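Local coordinates for protein RmpA (Streptococcus mutans, PDB 3BJV) that probably acts as the enzyme IIA component of a phosphoenolpyruvate-dependent phosphotransferase system, passing on a phosphoryl group for the uptake of ascorbate, at residues A[32-36]-A[37-41]; A[103-107]-A[108-112]. All blocks are in the same frame, centred on the assembly; numbering follows the deposited sequence.

Both contacts are local turns at helix ends, and they come one after the other along the chain. Contact 1 closes the C-terminal end of helix 22-36 and leads toward helix 42-54; contact 2 lies where strand 96-104 runs out into the N-terminus of helix 108-123. Their centres are about 16 Å apart, yet they touch directly: CG1 of Val-39 packs 3.6 Å from CB of Ala-104, joining the loop after helix 22-36 to the end of a sheet strand. Both belong to the EIIA type 2 fold, an alpha/beta three-layer sandwich. Contact 2 also reaches the second subunit, whereas that subunit does not touch contact 1.

Contact 1 (A[32-36]-A[37-41]); sequences PLIES and GAVKP
Val-39 folds back onto the last turn of helix 22-36 and sets CG2 against two residues, 3.8 Å from CB of Leu-33 and 3.8 Å from CG1 of Ile-34. With CG1 of Val-39 beside the backbone N (chi1 -63°), CG2 falls between that N and the carbonyl carbon, which lays it against the side of the last turn, at Ile-34 N. The Ile-34 and Val-39 side chains meet at a slant. Ile-34 carries CG1 beside its own backbone N (chi1 -65°), on the flank where Lys-40 and Pro-41 pass. The reversal is a Schellman motif at Gly-37, which leaves the helix with a positive phi of 82°. Val-39 N donates to Leu-33 O at 3.1 Å, and Gly-37 N bonds to Ile-34 O at 3.0 Å. The same Ile-34 oxygen accepts from a water that also donates to Val-39 O, tying the helix end to the returning loop. Ala-38 turns its methyl to Leu-33, CB to CB 4.2 Å, and to the hydroxyl of Ser-36, which is hydrogen-bonded to Asn-10 OD1. Helix 3-10 thus meets this turn through Asn-10, which also touches Leu-33 and Ala-38, while Ala-79 of strand 79-85 packs on both of these side chains and the backbone of Ala-38 is hydrogen-bonded to Gln-76 and Arg-77 in the loop preceding that strand.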
loop_
_atom_site.group_PDB
_atom_site.type_symbol
_atom_site.label_atom_id
_atom_site.label_comp_id
_atom_site.label_asym_id
_atom_site.label_seq_id
_atom_site.Cartn_x
_atom_site.Cartn_y
_atom_site.Cartn_z
ATOM N N PRO A 32 -7.436 21.572 -1.274
ATOM C CA PRO A 32 -7.627 21.583 -2.741
ATOM C C PRO A 32 -8.708 20.634 -3.282
ATOM O O PRO A 32 -9.368 20.987 -4.257
ATOM C CB PRO A 32 -6.224 21.261 -3.298
ATOM C CG PRO A 32 -5.276 21.600 -2.195
ATOM C CD PRO A 32 -6.018 21.424 -0.885
ATOM N N LEU A 33 -8.876 19.470 -2.645
ATOM C CA LEU A 33 -9.867 18.450 -2.987
ATOM C C LEU A 33 -11.310 18.731 -2.503
ATOM O O LEU A 33 -12.282 18.258 -3.100
ATOM C CB LEU A 33 -9.450 17.107 -2.379
ATOM C CG LEU A 33 -8.102 16.581 -2.804
ATOM C CD1 LEU A 33 -7.833 15.206 -2.139
ATOM C CD2 LEU A 33 -8.075 16.526 -4.325
ATOM N N ILE A 34 -11.444 19.436 -1.389
ATOM C CA ILE A 34 -12.719 20.031 -1.041
ATOM C C ILE A 34 -13.109 21.090 -2.131
ATOM O O ILE A 34 -14.227 21.067 -2.636
ATOM C CB ILE A 34 -12.666 20.705 0.304
ATOM C CG1 ILE A 34 -12.432 19.681 1.406
ATOM C CG2 ILE A 34 -13.923 21.427 0.514
ATOM C CD1 ILE A 34 -11.783 20.288 2.649
ATOM N N GLU A 35 -12.198 21.992 -2.497
ATOM C CA GLU A 35 -12.539 22.979 -3.509
ATOM C C GLU A 35 -12.967 22.361 -4.851
ATOM O O GLU A 35 -13.936 22.782 -5.456
ATOM C CB GLU A 35 -11.411 23.973 -3.690
ATOM C CG GLU A 35 -11.145 24.787 -2.450
ATOM C CD GLU A 35 -9.746 25.381 -2.431
ATOM O OE1 GLU A 35 -8.941 25.160 -3.373
ATOM O OE2 GLU A 35 -9.445 26.101 -1.457
ATOM N N SER A 36 -12.280 21.326 -5.311
ATOM C CA SER A 36 -12.730 20.698 -6.524
ATOM C C SER A 36 -13.971 19.857 -6.389
ATOM O O SER A 36 -14.517 19.477 -7.410
ATOM C CB SER A 36 -11.605 19.885 -7.157
ATOM O OG SER A 36 -11.284 18.792 -6.356
ATOM N N GLY A 37 -14.420 19.539 -5.171
ATOM C CA GLY A 37 -15.536 18.583 -5.008
ATOM C C GLY A 37 -15.149 17.093 -5.071
ATOM O O GLY A 37 -16.006 16.224 -5.080
ATOM N N ALA A 38 -13.852 16.770 -5.052
ATOM C CA ALA A 38 -13.436 15.374 -4.920
ATOM C C ALA A 38 -13.873 14.788 -3.586
ATOM O O ALA A 38 -14.269 13.635 -3.530
ATOM C CB ALA A 38 -11.959 15.221 -5.117
ATOM N N VAL A 39 -13.806 15.575 -2.515
ATOM C CA VAL A 39 -14.249 15.109 -1.216
ATOM C C VAL A 39 -15.242 16.096 -0.582
ATOM O O VAL A 39 -15.227 17.272 -0.920
ATOM C CB VAL A 39 -13.082 14.840 -0.221
ATOM C CG1 VAL A 39 -12.209 13.754 -0.707
ATOM C CG2 VAL A 39 -12.244 16.133 0.083
ATOM N N LYS A 40 -16.106 15.597 0.311
ATOM C CA LYS A 40 -16.931 16.470 1.143
ATOM C C LYS A 40 -16.037 17.133 2.197
ATOM O O LYS A 40 -14.950 16.630 2.475
ATOM C CB LYS A 40 -18.051 15.681 1.811
ATOM C CG LYS A 40 -19.169 15.236 0.842
ATOM C CD LYS A 40 -20.251 14.444 1.587
ATOM C CE LYS A 40 -21.183 13.660 0.608
ATOM N NZ LYS A 40 -22.368 12.916 1.260
ATOM N N PRO A 41 -16.472 18.269 2.760
ATOM C CA PRO A 41 -15.767 18.955 3.845
ATOM C C PRO A 41 -15.400 18.081 5.071
ATOM O O PRO A 41 -14.382 18.337 5.685
ATOM C CB PRO A 41 -16.764 20.060 4.255
ATOM C CG PRO A 41 -17.512 20.334 3.031
ATOM C CD PRO A 41 -17.667 19.022 2.328
HETATM O O HOH W 1 -16.804 19.927 -1.499
#

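Contact 2 (A[103-107]-A[108-112])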
loop_
_atom_site.group_PDB
_atom_site.type_symbol
_atom_site.label_atom_id
_atom_site.label_comp_id
_atom_site.label_asym_id
_atom_site.label_seq_id
_atom_site.Cartn_x
_atom_site.Cartn_y
_atom_site.Cartn_z
ATOM N N LEU A 103 -4.952 11.620 -0.508
ATOM C CA LEU A 103 -5.429 10.569 -1.336
ATOM C C LEU A 103 -6.917 10.531 -1.096
ATOM O O LEU A 103 -7.334 10.439 0.081
ATOM C CB LEU A 103 -4.765 9.275 -0.802
ATOM C CG LEU A 103 -5.217 7.846 -1.143
ATOM C CD1 LEU A 103 -5.737 7.780 -2.620
ATOM C CD2 LEU A 103 -4.005 6.928 -0.948
ATOM N N ALA A 104 -7.721 10.575 -2.162
ATOM C CA ALA A 104 -9.137 10.173 -2.064
ATOM C C ALA A 104 -9.474 8.983 -2.952
ATOM O O ALA A 104 -9.471 9.133 -4.194
ATOM C CB ALA A 104 -10.070 11.347 -2.392
ATOM N N ALA A 105 -9.797 7.839 -2.332
ATOM C CA ALA A 105 -10.149 6.600 -3.038
ATOM C C ALA A 105 -11.594 6.172 -2.782
ATOM O O ALA A 105 -12.062 6.186 -1.644
ATOM C CB ALA A 105 -9.182 5.432 -2.646
ATOM N N THR A 106 -12.297 5.753 -3.821
ATOM C CA THR A 106 -13.712 5.385 -3.653
ATOM C C THR A 106 -13.936 3.965 -3.076
ATOM O O THR A 106 -15.073 3.589 -2.734
ATOM C CB THR A 106 -14.501 5.570 -4.950
ATOM O OG1 THR A 106 -13.815 4.897 -6.020
ATOM C CG2 THR A 106 -14.694 7.078 -5.263
ATOM N N SER A 107 -12.855 3.201 -2.938
ATOM C CA SER A 107 -12.904 1.860 -2.354
ATOM C C SER A 107 -11.497 1.448 -1.944
ATOM O O SER A 107 -10.514 1.951 -2.521
ATOM C CB SER A 107 -13.449 0.855 -3.352
ATOM O OG SER A 107 -12.444 0.485 -4.274
ATOM N N SER A 108 -11.396 0.539 -0.960
ATOM C CA SER A 108 -10.113 -0.030 -0.546
ATOM C C SER A 108 -9.421 -0.739 -1.701
ATOM O O SER A 108 -8.216 -0.791 -1.736
ATOM C CB SER A 108 -10.291 -1.003 0.626
ATOM O OG SER A 108 -11.003 -2.220 0.237
ATOM N N LYS A 109 -10.179 -1.259 -2.658
ATOM C CA LYS A 109 -9.595 -1.957 -3.771
ATOM C C LYS A 109 -8.752 -1.021 -4.624
ATOM O O LYS A 109 -7.627 -1.377 -5.008
ATOM C CB LYS A 109 -10.667 -2.701 -4.601
ATOM C CG LYS A 109 -11.220 -3.888 -3.849
ATOM C CD LYS A 109 -12.255 -4.708 -4.621
ATOM C CE LYS A 109 -13.180 -5.404 -3.583
ATOM N NZ LYS A 109 -14.101 -4.364 -2.966
ATOM N N ILE A 110 -9.275 0.179 -4.905
ATOM C CA ILE A 110 -8.509 1.103 -5.724
ATOM C C ILE A 110 -7.334 1.807 -4.935
ATOM O O ILE A 110 -6.266 2.121 -5.510
ATOM C CB ILE A 110 -9.407 2.032 -6.637
ATOM C CG1 ILE A 110 -9.370 3.457 -6.175
ATOM C CG2 ILE A 110 -10.831 1.485 -6.898
ATOM C CD1 ILE A 110 -8.433 4.242 -6.998
ATOM N N HIS A 111 -7.534 2.019 -3.635
ATOM C CA HIS A 111 -6.493 2.451 -2.700
ATOM C C HIS A 111 -5.211 1.546 -2.828
ATOM O O HIS A 111 -4.071 2.015 -2.996
ATOM C CB HIS A 111 -7.099 2.364 -1.296
ATOM C CG HIS A 111 -6.193 2.804 -0.192
ATOM N ND1 HIS A 111 -5.325 1.939 0.456
ATOM C CD2 HIS A 111 -6.060 4.000 0.424
ATOM C CE1 HIS A 111 -4.671 2.599 1.396
ATOM N NE2 HIS A 111 -5.103 3.851 1.402
ATOM N N THR A 112 -5.449 0.233 -2.797
ATOM C CA THR A 112 -4.410 -0.745 -2.763
ATOM C C THR A 112 -3.876 -1.016 -4.128
ATOM O O THR A 112 -2.657 -1.043 -4.299
ATOM C CB THR A 112 -4.909 -2.057 -2.092
ATOM O OG1 THR A 112 -5.045 -1.798 -0.701
ATOM C CG2 THR A 112 -3.889 -3.195 -2.248
#
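Ser-107 caps helix 108-123 as its N-cap residue, its side chain and its carbonyl both accepting from the first turn. The hydroxyl OG receives Ile-110 N at 3.2 Å, close to straight at 161°; OG sits between the backbone N and carbonyl carbon of Ser-107, facing Ile-110 N. Ser-107 O takes His-111 N at 3.2 Å and adds a weak bond from Ile-110 N. Ile-110 closes round the cap from one side, CG2 lying against the serine hydroxyl and CG1 resting 4.0 Å from Ala-105 CB. The methyl of Ala-105 points toward the helix and also meets CB of His-111 at 3.9 Å, bridging the two side chains. Beyond it, Leu-103 and His-111 cross at roughly a right angle. With CG anti to the backbone N (chi1 -178°), the imidazole of His-111 reaches toward Leu-103, and its ring meets that of His-68 with the planes at about 45°. Strand 96-104, through Leu-103, also leans on Ala-115 and Ile-119 farther along the helix. Lys-109 makes a cation-pi contact with Tyr-54 of the second subunit, and His-111 packs on Thr-112 of that subunit, placing this helix start at the dimer interface. Within the chain, the leucine touches the imidazole through a single branch, methyl CD2 of Leu-103 approaching CD2 of His-111 obliquely at 3.8 Å, with His-111 NE2 next at 4.0 Å.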